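D-aminopeptidase (Bacillus subtilis, PDB 1HI9) is a zinc-dependent aminopeptidase that removes N-terminal residues from peptides containing D-amino acids, working inside the central chamber of a self-compartmentalizing homodecamer. Local coordinates at residues A[49-54]-A[200-205]; A[41-46]-A[69-74]; A[239-242]-A[247-250]; A[219-224]-A[262-267]. All blocks are in the same frame, centred on the assembly; numbering follows the deposited sequence.

Contact 1 of 4, residues A[49-54]-A[200-205]; sequences SGCTEV and FALQNK
This is a small apolar contact between two helix ends, at the end of the seven-stranded mixed sheet where its parallel strands begin: Leu202, in the last turn of helix 187-203, packs on Ser49 and Cys51, in the turn from helix 28-48 to strand 53-58. Helix 28-48 is the crossover of a beta-alpha-beta unit joining the parallel neighbours 2-7 and 53-58, and it ends in a Schellman motif with Gly50 at C-prime. The evidence is the pair of bonds from Cys51 N to Ala46 O and from Gly50 N to Phe47 O, together with the positive phi of Gly50, 110°.

The turn sets Ser49 and Cys51 side by side before a single leucine. Leu202 CG lies beside the backbone N (chi1 -77°), which turns the fork to this turn. Leu202 CD1 meets Ser49 CB at 3.5 Å, and it also lies 3.9 Å from Cys51 SG. The other branch, Leu202 CD2, reaches the same sulfur at 3.8 Å, so the fork of the leucine faces SG with both methyls. The hydroxyl of Ser49 is engaged by Glu45 in its own helix. Met1 and Leu149 also pack on Leu202, placing the contact over strand ends of the sheet.

Helix 187-203 closes with Asn204 N bonded to Phe200 O at 2.8 Å. Beyond it the lysine chain folds back, and its positive charge probably suits the carbonyl end of the helix: Lys205 NZ donates to Leu202 O at 2.9 Å, with a C=O...N angle of 159°.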
loop_
_atom_site.group_PDB
_atom_site.type_symbol
_atom_site.label_atom_id
_atom_site.label_comp_id
_atom_site.label_asym_id
_atom_site.label_seq_id
_atom_site.Cartn_x
_atom_site.Cartn_y
_atom_site.Cartn_z
ATOM N N SER A 49 -0.751 -41.086 -32.674
ATOM C CA SER A 49 -1.789 -42.092 -32.850
ATOM C C SER A 49 -2.642 -41.891 -34.094
ATOM O O SER A 49 -3.703 -42.504 -34.228
ATOM C CB SER A 49 -2.696 -42.156 -31.615
ATOM O OG SER A 49 -2.054 -42.821 -30.540
ATOM N N GLY A 50 -2.191 -41.030 -35.002
ATOM C CA GLY A 50 -2.937 -40.819 -36.227
ATOM C C GLY A 50 -3.632 -39.485 -36.403
ATOM O O GLY A 50 -3.851 -39.052 -37.535
ATOM N N CYS A 51 -3.990 -38.828 -35.304
ATOM C CA CYS A 51 -4.671 -37.539 -35.399
ATOM C C CYS A 51 -3.913 -36.560 -36.293
ATOM O O CYS A 51 -2.691 -36.429 -36.211
ATOM C CB CYS A 51 -4.869 -36.933 -34.002
ATOM S SG CYS A 51 -6.002 -37.883 -32.944
ATOM N N THR A 52 -4.658 -35.879 -37.156
ATOM C CA THR A 52 -4.086 -34.909 -38.084
ATOM C C THR A 52 -4.240 -33.479 -37.580
ATOM O O THR A 52 -3.545 -32.571 -38.040
ATOM C CB THR A 52 -4.765 -35.007 -39.457
ATOM O OG1 THR A 52 -6.186 -34.872 -39.294
ATOM C CG2 THR A 52 -4.446 -36.350 -40.112
ATOM N N GLU A 53 -5.161 -33.291 -36.639
ATOM C CA GLU A 53 -5.432 -31.979 -36.053
ATOM C C GLU A 53 -5.772 -32.092 -34.573
ATOM O O GLU A 53 -6.499 -32.996 -34.156
ATOM C CB GLU A 53 -6.596 -31.301 -36.782
ATOM C CG GLU A 53 -6.199 -30.098 -37.615
ATOM C CD GLU A 53 -7.401 -29.372 -38.227
ATOM O OE1 GLU A 53 -8.090 -29.953 -39.093
ATOM O OE2 GLU A 53 -7.662 -28.214 -37.837
ATOM N N VAL A 54 -5.238 -31.172 -33.780
ATOM C CA VAL A 54 -5.503 -31.150 -32.347
ATOM C C VAL A 54 -5.762 -29.712 -31.919
ATOM O O VAL A 54 -4.847 -28.890 -31.896
ATOM C CB VAL A 54 -4.322 -31.698 -31.535
ATOM C CG1 VAL A 54 -4.678 -31.710 -30.059
ATOM C CG2 VAL A 54 -3.969 -33.093 -32.005
ATOM N N PHE A 200 -4.596 -45.514 -25.707
ATOM C CA PHE A 200 -5.689 -46.460 -25.568
ATOM C C PHE A 200 -7.033 -45.827 -25.898
ATOM O O PHE A 200 -7.870 -46.440 -26.561
ATOM C CB PHE A 200 -5.747 -47.015 -24.146
ATOM C CG PHE A 200 -6.805 -48.070 -23.958
ATOM C CD1 PHE A 200 -6.558 -49.395 -24.319
ATOM C CD2 PHE A 200 -8.066 -47.731 -23.466
ATOM C CE1 PHE A 200 -7.550 -50.362 -24.197
ATOM C CE2 PHE A 200 -9.066 -48.691 -23.340
ATOM C CZ PHE A 200 -8.810 -50.009 -23.705
ATOM N N ALA A 201 -7.234 -44.599 -25.431
ATOM C CA ALA A 201 -8.485 -43.894 -25.663
ATOM C C ALA A 201 -8.774 -43.704 -27.144
ATOM O O ALA A 201 -9.906 -43.881 -27.584
ATOM C CB ALA A 201 -8.460 -42.540 -24.963
ATOM N N LEU A 202 -7.750 -43.341 -27.910
ATOM C CA LEU A 202 -7.922 -43.118 -29.338
ATOM C C LEU A 202 -8.201 -44.397 -30.126
ATOM O O LEU A 202 -8.945 -44.376 -31.111
ATOM C CB LEU A 202 -6.694 -42.402 -29.911
ATOM C CG LEU A 202 -6.615 -40.899 -29.623
ATOM C CD1 LEU A 202 -5.252 -40.368 -29.976
ATOM C CD2 LEU A 202 -7.691 -40.185 -30.405
ATOM N N GLN A 203 -7.625 -45.513 -29.695
ATOM C CA GLN A 203 -7.842 -46.770 -30.400
ATOM C C GLN A 203 -9.090 -47.499 -29.921
ATOM O O GLN A 203 -9.616 -48.362 -30.619
ATOM C CB GLN A 203 -6.633 -47.690 -30.242
ATOM C CG GLN A 203 -6.341 -48.056 -28.813
ATOM C CD GLN A 203 -5.258 -49.106 -28.692
ATOM O OE1 GLN A 203 -5.443 -50.252 -29.111
ATOM N NE2 GLN A 203 -4.112 -48.722 -28.118
ATOM N N ASN A 204 -9.569 -47.146 -28.734
ATOM C CA ASN A 204 -10.754 -47.783 -28.176
ATOM C C ASN A 204 -11.964 -46.865 -28.344
ATOM O O ASN A 204 -13.032 -47.114 -27.781
ATOM C CB ASN A 204 -10.508 -48.084 -26.695
ATOM C CG ASN A 204 -11.487 -49.092 -26.125
ATOM O OD1 ASN A 204 -12.280 -48.775 -25.233
ATOM N ND2 ASN A 204 -11.434 -50.320 -26.633
ATOM N N LYS A 205 -11.792 -45.818 -29.146
ATOM C CA LYS A 205 -12.838 -44.823 -29.381
ATOM C C LYS A 205 -14.203 -45.347 -29.802
ATOM O O LYS A 205 -15.235 -44.768 -29.449
ATOM C CB LYS A 205 -12.363 -43.792 -30.409
ATOM C CG LYS A 205 -11.919 -44.363 -31.746
ATOM C CD LYS A 205 -11.620 -43.233 -32.731
ATOM C CE LYS A 205 -11.079 -43.760 -34.050
ATOM N NZ LYS A 205 -9.738 -44.396 -33.889
#

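Contact 2 of 4, residues A[41-46]-A[69-74]; sequences YCIAEA and EKLHPE
His72 ND1, on a ring whose stem packs against Ile43, accepts a hydrogen bond from Glu74 N at 3.1 Å with an N-H...N angle of 154°. The donor lies only 3° out of the imidazole plane, a geometry that helps to hold the ring's rotation. The contact holds the loop that leads into edge strand 76-80 against helix 28-48, the crossover helix of a beta-alpha-beta unit. Asn40 of that helix bonds to the backbone of the same loop at Lys70 O.

Ile43 carries the packing with two branches. Its CG2 touches His72 CB at 3.6 Å and His72 CG at 3.7 Å, as the two side chains pass alongside, pointing opposite ways. Farther along the ring, His72 CD2 comes within 4.1 Å of Ala44 CA, and the ring of Phe47 also meets it.

Beyond the histidine, Lys189 of a neighbouring subunit forms a salt bridge with Glu74, and Ser186 of the same subunit bonds to Pro73 O. On the inner side, Leu71 has CG anti to N (chi1 -167°), a setting that sends its fork to the helix; Leu71 CD1 there meets Ile43 CD1 at 3.9 Å, the two chains roughly perpendicular.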
loop_
_atom_site.group_PDB
_atom_site.type_symbol
_atom_site.label_atom_id
_atom_site.label_comp_id
_atom_site.label_asym_id
_atom_site.label_seq_id
_atom_site.Cartn_x
_atom_site.Cartn_y
_atom_site.Cartn_z
ATOM N N TYR A 41 2.019 -33.832 -23.501
ATOM C CA TYR A 41 2.076 -35.290 -23.508
ATOM C C TYR A 41 0.910 -35.856 -24.317
ATOM O O TYR A 41 1.098 -36.728 -25.168
ATOM C CB TYR A 41 2.043 -35.850 -22.087
ATOM C CG TYR A 41 3.349 -35.721 -21.350
ATOM C CD1 TYR A 41 3.470 -34.860 -20.268
ATOM C CD2 TYR A 41 4.455 -36.489 -21.711
ATOM C CE1 TYR A 41 4.653 -34.767 -19.553
ATOM C CE2 TYR A 41 5.650 -36.403 -21.004
ATOM C CZ TYR A 41 5.741 -35.540 -19.919
ATOM O OH TYR A 41 6.904 -35.455 -19.184
ATOM N N CYS A 42 -0.292 -35.341 -24.070
ATOM C CA CYS A 42 -1.472 -35.813 -24.789
ATOM C C CYS A 42 -1.449 -35.436 -26.261
ATOM O O CYS A 42 -1.795 -36.242 -27.126
ATOM C CB CYS A 42 -2.744 -35.273 -24.137
ATOM S SG CYS A 42 -2.973 -35.847 -22.432
ATOM N N ILE A 43 -1.048 -34.207 -26.548
ATOM C CA ILE A 43 -0.971 -33.747 -27.921
ATOM C C ILE A 43 0.010 -34.615 -28.717
ATOM O O ILE A 43 -0.310 -35.075 -29.810
ATOM C CB ILE A 43 -0.512 -32.279 -27.980
ATOM C CG1 ILE A 43 -1.531 -31.394 -27.255
ATOM C CG2 ILE A 43 -0.377 -31.823 -29.429
ATOM C CD1 ILE A 43 -1.055 -29.963 -27.021
ATOM N N ALA A 44 1.198 -34.833 -28.158
ATOM C CA ALA A 44 2.221 -35.638 -28.805
ATOM C C ALA A 44 1.690 -37.020 -29.114
ATOM O O ALA A 44 1.859 -37.525 -30.220
ATOM C CB ALA A 44 3.443 -35.745 -27.918
ATOM N N GLU A 45 1.035 -37.638 -28.140
ATOM C CA GLU A 45 0.501 -38.970 -28.352
ATOM C C GLU A 45 -0.691 -38.951 -29.292
ATOM O O GLU A 45 -0.970 -39.938 -29.967
ATOM C CB GLU A 45 0.113 -39.613 -27.021
ATOM C CG GLU A 45 -0.272 -41.075 -27.154
ATOM C CD GLU A 45 0.701 -41.843 -28.037
ATOM O OE1 GLU A 45 1.930 -41.680 -27.854
ATOM O OE2 GLU A 45 0.236 -42.611 -28.906
ATOM N N ALA A 46 -1.397 -37.830 -29.344
ATOM C CA ALA A 46 -2.553 -37.721 -30.231
ATOM C C ALA A 46 -2.086 -37.835 -31.673
ATOM O O ALA A 46 -2.636 -38.612 -32.454
ATOM C CB ALA A 46 -3.266 -36.388 -30.018
ATOM N N GLU A 69 4.198 -20.181 -26.301
ATOM C CA GLU A 69 5.573 -20.384 -26.730
ATOM C C GLU A 69 6.155 -21.748 -26.345
ATOM O O GLU A 69 7.256 -22.103 -26.778
ATOM C CB GLU A 69 6.480 -19.263 -26.191
ATOM C CG GLU A 69 6.467 -19.091 -24.674
ATOM C CD GLU A 69 5.382 -18.143 -24.183
ATOM O OE1 GLU A 69 5.696 -16.953 -23.918
ATOM O OE2 GLU A 69 4.215 -18.585 -24.064
ATOM N N LYS A 70 5.429 -22.517 -25.540
ATOM C CA LYS A 70 5.912 -23.836 -25.132
ATOM C C LYS A 70 4.975 -24.979 -25.491
ATOM O O LYS A 70 5.321 -26.142 -25.311
ATOM C CB LYS A 70 6.201 -23.860 -23.633
ATOM C CG LYS A 70 7.570 -23.296 -23.262
ATOM C CD LYS A 70 7.703 -23.153 -21.755
ATOM C CE LYS A 70 9.134 -22.847 -21.341
ATOM N NZ LYS A 70 10.046 -24.015 -21.557
ATOM N N LEU A 71 3.796 -24.656 -26.005
ATOM C CA LEU A 71 2.845 -25.691 -26.378
ATOM C C LEU A 71 3.345 -26.380 -27.640
ATOM O O LEU A 71 4.132 -25.803 -28.387
ATOM C CB LEU A 71 1.465 -25.080 -26.633
ATOM C CG LEU A 71 0.305 -26.069 -26.732
ATOM C CD1 LEU A 71 0.005 -26.631 -25.347
ATOM C CD2 LEU A 71 -0.923 -25.387 -27.311
ATOM N N HIS A 72 2.896 -27.613 -27.868
ATOM C CA HIS A 72 3.300 -28.375 -29.048
ATOM C C HIS A 72 3.034 -27.496 -30.262
ATOM O O HIS A 72 1.900 -27.076 -30.501
ATOM C CB HIS A 72 2.501 -29.676 -29.142
ATOM C CG HIS A 72 3.070 -30.675 -30.103
ATOM N ND1 HIS A 72 3.188 -30.429 -31.455
ATOM C CD2 HIS A 72 3.549 -31.930 -29.906
ATOM C CE1 HIS A 72 3.712 -31.488 -32.049
ATOM N NE2 HIS A 72 3.941 -32.413 -31.132
ATOM N N PRO A 73 4.084 -27.213 -31.050
ATOM C CA PRO A 73 4.017 -26.375 -32.250
ATOM C C PRO A 73 2.998 -26.791 -33.307
ATOM O O PRO A 73 2.482 -25.946 -34.034
ATOM C CB PRO A 73 5.451 -26.406 -32.770
ATOM C CG PRO A 73 5.923 -27.765 -32.349
ATOM C CD PRO A 73 5.401 -27.864 -30.942
ATOM N N GLU A 74 2.703 -28.083 -33.391
ATOM C CA GLU A 74 1.742 -28.564 -34.371
ATOM C C GLU A 74 0.296 -28.518 -33.885
ATOM O O GLU A 74 -0.623 -28.984 -34.569
ATOM C CB GLU A 74 2.092 -29.986 -34.815
ATOM C CG GLU A 74 3.230 -30.017 -35.824
ATOM C CD GLU A 74 2.995 -29.028 -36.962
ATOM O OE1 GLU A 74 1.940 -29.137 -37.638
ATOM O OE2 GLU A 74 3.859 -28.140 -37.167
#

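Contact 3 of 4, residues A[239-242]-A[247-250]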
loop_
_atom_site.group_PDB
_atom_site.type_symbol
_atom_site.label_atom_id
_atom_site.label_comp_id
_atom_site.label_asym_id
_atom_site.label_seq_id
_atom_site.Cartn_x
_atom_site.Cartn_y
_atom_site.Cartn_z
ATOM N N GLU A 239 -36.495 -18.686 -13.064
ATOM C CA GLU A 239 -37.423 -18.730 -11.940
ATOM C C GLU A 239 -36.755 -19.441 -10.759
ATOM O O GLU A 239 -36.007 -20.404 -10.938
ATOM C CB GLU A 239 -38.706 -19.469 -12.354
ATOM C CG GLU A 239 -39.696 -19.727 -11.216
ATOM C CD GLU A 239 -40.821 -20.701 -11.598
ATOM O OE1 GLU A 239 -41.554 -21.169 -10.691
ATOM O OE2 GLU A 239 -40.975 -20.998 -12.806
ATOM N N ILE A 240 -37.016 -18.950 -9.553
ATOM C CA ILE A 240 -36.465 -19.561 -8.356
ATOM C C ILE A 240 -37.478 -20.539 -7.778
ATOM O O ILE A 240 -38.655 -20.210 -7.630
ATOM C CB ILE A 240 -36.140 -18.511 -7.276
ATOM C CG1 ILE A 240 -35.016 -17.597 -7.760
ATOM C CG2 ILE A 240 -35.731 -19.202 -5.979
ATOM C CD1 ILE A 240 -34.631 -16.528 -6.776
ATOM N N LYS A 241 -37.019 -21.744 -7.461
ATOM C CA LYS A 241 -37.879 -22.769 -6.884
ATOM C C LYS A 241 -38.089 -22.384 -5.421
ATOM O O LYS A 241 -37.148 -22.421 -4.623
ATOM C CB LYS A 241 -37.187 -24.126 -6.980
ATOM C CG LYS A 241 -38.114 -25.332 -6.953
ATOM C CD LYS A 241 -38.733 -25.625 -8.331
ATOM C CE LYS A 241 -39.934 -24.726 -8.636
ATOM N NZ LYS A 241 -41.087 -25.021 -7.733
ATOM N N THR A 242 -39.313 -21.996 -5.073
ATOM C CA THR A 242 -39.632 -21.601 -3.697
ATOM C C THR A 242 -39.062 -22.561 -2.651
ATOM O O THR A 242 -39.093 -23.777 -2.823
ATOM C CB THR A 242 -41.165 -21.487 -3.485
ATOM O OG1 THR A 242 -41.836 -22.535 -4.208
ATOM C CG2 THR A 242 -41.670 -20.130 -3.952
ATOM N N VAL A 247 -32.252 -21.938 -9.168
ATOM C CA VAL A 247 -32.883 -21.158 -10.224
ATOM C C VAL A 247 -32.951 -22.041 -11.462
ATOM O O VAL A 247 -31.982 -22.717 -11.795
ATOM C CB VAL A 247 -32.077 -19.887 -10.535
ATOM C CG1 VAL A 247 -32.802 -19.051 -11.577
ATOM C CG2 VAL A 247 -31.855 -19.092 -9.253
ATOM N N GLN A 248 -34.102 -22.052 -12.129
ATOM C CA GLN A 248 -34.268 -22.889 -13.307
ATOM C C GLN A 248 -34.456 -22.079 -14.585
ATOM O O GLN A 248 -34.947 -20.948 -14.569
ATOM C CB GLN A 248 -35.459 -23.833 -13.127
ATOM C CG GLN A 248 -35.418 -24.640 -11.848
ATOM C CD GLN A 248 -36.437 -25.757 -11.845
ATOM O OE1 GLN A 248 -37.600 -25.545 -12.191
ATOM N NE2 GLN A 248 -36.005 -26.961 -11.453
ATOM N N PHE A 249 -34.061 -22.681 -15.696
ATOM C CA PHE A 249 -34.169 -22.047 -16.991
ATOM C C PHE A 249 -34.477 -23.086 -18.068
ATOM O O PHE A 249 -33.675 -23.993 -18.307
ATOM C CB PHE A 249 -32.853 -21.339 -17.331
ATOM C CG PHE A 249 -32.818 -20.756 -18.716
ATOM C CD1 PHE A 249 -33.488 -19.567 -19.001
ATOM C CD2 PHE A 249 -32.177 -21.430 -19.750
ATOM C CE1 PHE A 249 -33.518 -19.063 -20.289
ATOM C CE2 PHE A 249 -32.203 -20.931 -21.043
ATOM C CZ PHE A 249 -32.877 -19.746 -21.315
ATOM N N GLN A 250 -35.637 -22.952 -18.710
ATOM C CA GLN A 250 -36.035 -23.863 -19.779
ATOM C C GLN A 250 -35.348 -23.365 -21.048
ATOM O O GLN A 250 -35.599 -22.246 -21.501
ATOM C CB GLN A 250 -37.559 -23.852 -19.953
ATOM C CG GLN A 250 -38.059 -24.577 -21.199
ATOM C CD GLN A 250 -37.757 -26.070 -21.202
ATOM O OE1 GLN A 250 -38.368 -26.849 -20.473
ATOM N NE2 GLN A 250 -36.797 -26.471 -22.026
#
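Gln248 leaves its strand with CB 4.1 Å from Glu239 O, then runs extended beyond CG, past Lys241. Its CD lies 4.2 Å from Lys241 CD, and OE1 is slightly closer to that same methylene, 4.0 Å, a van der Waals approach to the aliphatic part of the lysine. At the other corner of the amide, NE2 makes a weak hydrogen bond to Ser220 OG on the next strand of the sheet. The bend at chi2 (82°) brings Lys241 CD to the amide.

The contact belongs to a beta hairpin of strands 238-240 and 246-250, at one border of a five-stranded antiparallel sheet. Its register is set by Glu239 and Gln248, a hydrogen-bonded pair. Gln248 N donates to Glu239 O at 2.8 Å and nearly straight, 168°; the return bond from Glu239 N to Gln248 O is longer, 3.1 Å, and more bent, 139°. Both donors lie in the carbonyl plane of their acceptor. Glu239 O takes a second, weaker approach from Val247 CA, at 3.3 Å.

Ile240 and Val247 form the adjoining non-hydrogen-bonded pair, their side chains on the sheet face turned from Gln248. Here Ile240 CG1 meets Val247 CG2 at 3.8 Å, and Ala229 of helix 226-232 packs on both residues.

Contact 4 of 4, residues A[219-224]-A[262-267]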
loop_
_atom_site.group_PDB
_atom_site.type_symbol
_atom_site.label_atom_id
_atom_site.label_comp_id
_atom_site.label_asym_id
_atom_site.label_seq_id
_atom_site.Cartn_x
_atom_site.Cartn_y
_atom_site.Cartn_z
ATOM N N LEU A 219 -32.233 -26.367 -17.407
ATOM C CA LEU A 219 -31.049 -26.099 -16.621
ATOM C C LEU A 219 -31.448 -25.683 -15.219
ATOM O O LEU A 219 -32.314 -24.836 -15.043
ATOM C CB LEU A 219 -30.231 -24.975 -17.265
ATOM C CG LEU A 219 -29.025 -24.463 -16.461
ATOM C CD1 LEU A 219 -28.071 -25.616 -16.189
ATOM C CD2 LEU A 219 -28.307 -23.348 -17.235
ATOM N N SER A 220 -30.830 -26.299 -14.223
ATOM C CA SER A 220 -31.100 -25.958 -12.837
ATOM C C SER A 220 -29.753 -25.692 -12.179
ATOM O O SER A 220 -28.799 -26.454 -12.354
ATOM C CB SER A 220 -31.820 -27.101 -12.107
ATOM O OG SER A 220 -33.196 -27.131 -12.433
ATOM N N ILE A 221 -29.676 -24.593 -11.442
ATOM C CA ILE A 221 -28.454 -24.245 -10.754
ATOM C C ILE A 221 -28.779 -23.963 -9.307
ATOM O O ILE A 221 -29.590 -23.093 -9.005
ATOM C CB ILE A 221 -27.795 -22.979 -11.341
ATOM C CG1 ILE A 221 -27.600 -23.142 -12.846
ATOM C CG2 ILE A 221 -26.457 -22.723 -10.643
ATOM C CD1 ILE A 221 -27.045 -21.937 -13.517
ATOM N N GLU A 222 -28.166 -24.721 -8.412
ATOM C CA GLU A 222 -28.377 -24.502 -6.994
ATOM C C GLU A 222 -27.173 -23.699 -6.514
ATOM O O GLU A 222 -26.032 -24.152 -6.636
ATOM C CB GLU A 222 -28.440 -25.829 -6.253
ATOM C CG GLU A 222 -28.807 -25.679 -4.792
ATOM C CD GLU A 222 -28.810 -27.007 -4.053
ATOM O OE1 GLU A 222 -29.506 -27.943 -4.496
ATOM O OE2 GLU A 222 -28.111 -27.108 -3.029
ATOM N N PHE A 223 -27.423 -22.507 -5.980
ATOM C CA PHE A 223 -26.352 -21.647 -5.489
ATOM C C PHE A 223 -26.145 -21.806 -3.986
ATOM O O PHE A 223 -27.007 -22.330 -3.276
ATOM C CB PHE A 223 -26.662 -20.183 -5.827
ATOM C CG PHE A 223 -26.733 -19.910 -7.302
ATOM C CD1 PHE A 223 -27.956 -19.923 -7.968
ATOM C CD2 PHE A 223 -25.569 -19.668 -8.035
ATOM C CE1 PHE A 223 -28.023 -19.702 -9.348
ATOM C CE2 PHE A 223 -25.617 -19.446 -9.420
ATOM C CZ PHE A 223 -26.850 -19.462 -10.083
ATOM N N ALA A 224 -24.995 -21.348 -3.502
ATOM C CA ALA A 224 -24.671 -21.455 -2.084
ATOM C C ALA A 224 -25.607 -20.643 -1.191
ATOM O O ALA A 224 -26.012 -21.125 -0.131
ATOM C CB ALA A 224 -23.227 -21.037 -1.849
ATOM N N LEU A 262 -23.527 -19.714 -18.337
ATOM C CA LEU A 262 -22.484 -18.694 -18.320
ATOM C C LEU A 262 -22.982 -17.379 -17.746
ATOM O O LEU A 262 -22.335 -16.782 -16.882
ATOM C CB LEU A 262 -21.953 -18.470 -19.730
ATOM C CG LEU A 262 -21.208 -19.670 -20.337
ATOM C CD1 LEU A 262 -20.810 -19.347 -21.769
ATOM C CD2 LEU A 262 -19.969 -19.989 -19.497
ATOM N N VAL A 263 -24.129 -16.921 -18.230
ATOM C CA VAL A 263 -24.718 -15.675 -17.757
ATOM C C VAL A 263 -25.170 -15.740 -16.296
ATOM O O VAL A 263 -24.837 -14.853 -15.511
ATOM C CB VAL A 263 -25.912 -15.271 -18.642
ATOM C CG1 VAL A 263 -26.592 -14.035 -18.074
ATOM C CG2 VAL A 263 -25.417 -14.994 -20.053
ATOM N N MET A 264 -25.933 -16.775 -15.941
ATOM C CA MET A 264 -26.417 -16.945 -14.574
ATOM C C MET A 264 -25.285 -17.030 -13.558
ATOM O O MET A 264 -25.383 -16.446 -12.482
ATOM C CB MET A 264 -27.293 -18.196 -14.464
ATOM C CG MET A 264 -28.721 -18.020 -14.994
ATOM S SD MET A 264 -29.674 -19.598 -14.984
ATOM C CE MET A 264 -29.521 -20.011 -16.633
ATOM N N THR A 265 -24.216 -17.754 -13.878
ATOM C CA THR A 265 -23.105 -17.843 -12.942
ATOM C C THR A 265 -22.358 -16.506 -12.901
ATOM O O THR A 265 -21.876 -16.082 -11.848
ATOM C CB THR A 265 -22.118 -18.991 -13.325
ATOM O OG1 THR A 265 -21.646 -18.823 -14.679
ATOM C CG2 THR A 265 -22.810 -20.329 -13.195
ATOM N N GLU A 266 -22.267 -15.844 -14.052
ATOM C CA GLU A 266 -21.592 -14.550 -14.121
ATOM C C GLU A 266 -22.322 -13.545 -13.214
ATOM O O GLU A 266 -21.699 -12.737 -12.522
ATOM C CB GLU A 266 -21.577 -14.024 -15.563
ATOM C CG GLU A 266 -20.722 -12.786 -15.741
ATOM C CD GLU A 266 -19.244 -13.072 -15.519
ATOM O OE1 GLU A 266 -18.499 -12.133 -15.203
ATOM O OE2 GLU A 266 -18.818 -14.238 -15.664
ATOM N N LEU A 267 -23.648 -13.601 -13.221
ATOM C CA LEU A 267 -24.440 -12.712 -12.387
ATOM C C LEU A 267 -24.252 -13.067 -10.921
ATOM O O LEU A 267 -24.119 -12.188 -10.061
ATOM C CB LEU A 267 -25.920 -12.823 -12.741
ATOM C CG LEU A 267 -26.323 -12.316 -14.129
ATOM C CD1 LEU A 267 -27.719 -12.787 -14.474
ATOM C CD2 LEU A 267 -26.241 -10.797 -14.157
#
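Strand 219-223 and helix 262-267 run nearly parallel, their short axes 16° apart and 10.5 Å from each other at closest approach, and Met264 spans the interval, its side chain reaching Leu219 and Ile221 and its carbonyl O facing Phe223. This is a helix laid along one face of the five-stranded antiparallel sheet: 218-223 is its middle strand, and the alternate residues Leu219, Ile221 and Phe223 all point their side chains at helix 254-268.

With CG anti to the carbonyl carbon (chi1 -78°) and a bend at chi3 of -100°, the thioether of Met264 turns back along the strand. The methyl, Met264 CE, ends tip to tip with Leu219 CD2 at 3.6 Å. Two residues along the strand, Ile221 CD1 touches Met264 SD at 3.8 Å and Met264 CB at 3.9 Å, lying across the thioether chain. No hydrogen bond links strand and helix here; all four touching residues are buried, and Phe249 of the adjacent strand covers Met264 as well.

The helix also faces a neighbouring subunit, where Arg270 forms a salt bridge with Glu266. The side chain of Ile221 is about 11 Å from that of the zinc ligand Glu133.

One face of the Phe223 ring is covered by Ile221 CG2, 3.3 Å above the plane and offset toward the rim; the far end of that ring, Phe223 CZ, approaches Met264 O obliquely at 4.1 Å.

How the contacts relate
The four contacts form two groups on opposite sides of the chain's centre. Contacts 1 and 2 share the layer of helices beside the mixed sheet: both involve helix 28-48 or its end, and they touch where Leu202 CD1 packs on Ala46 CA. Contacts 3 and 4 share the antiparallel sheet, contact 3 being nested within the loop that contact 4 closes; backbone bonds between strands 218-223 and 246-250 join them. Contacts 1 and 4 are buried and meet through apolar side chains, contact 2 is partly buried, and contact 3, at the surface, alone relies on hydrogen bonds between its two segments. Contacts 2, 3 and 4 all border neighbouring subunits, contact 1 none.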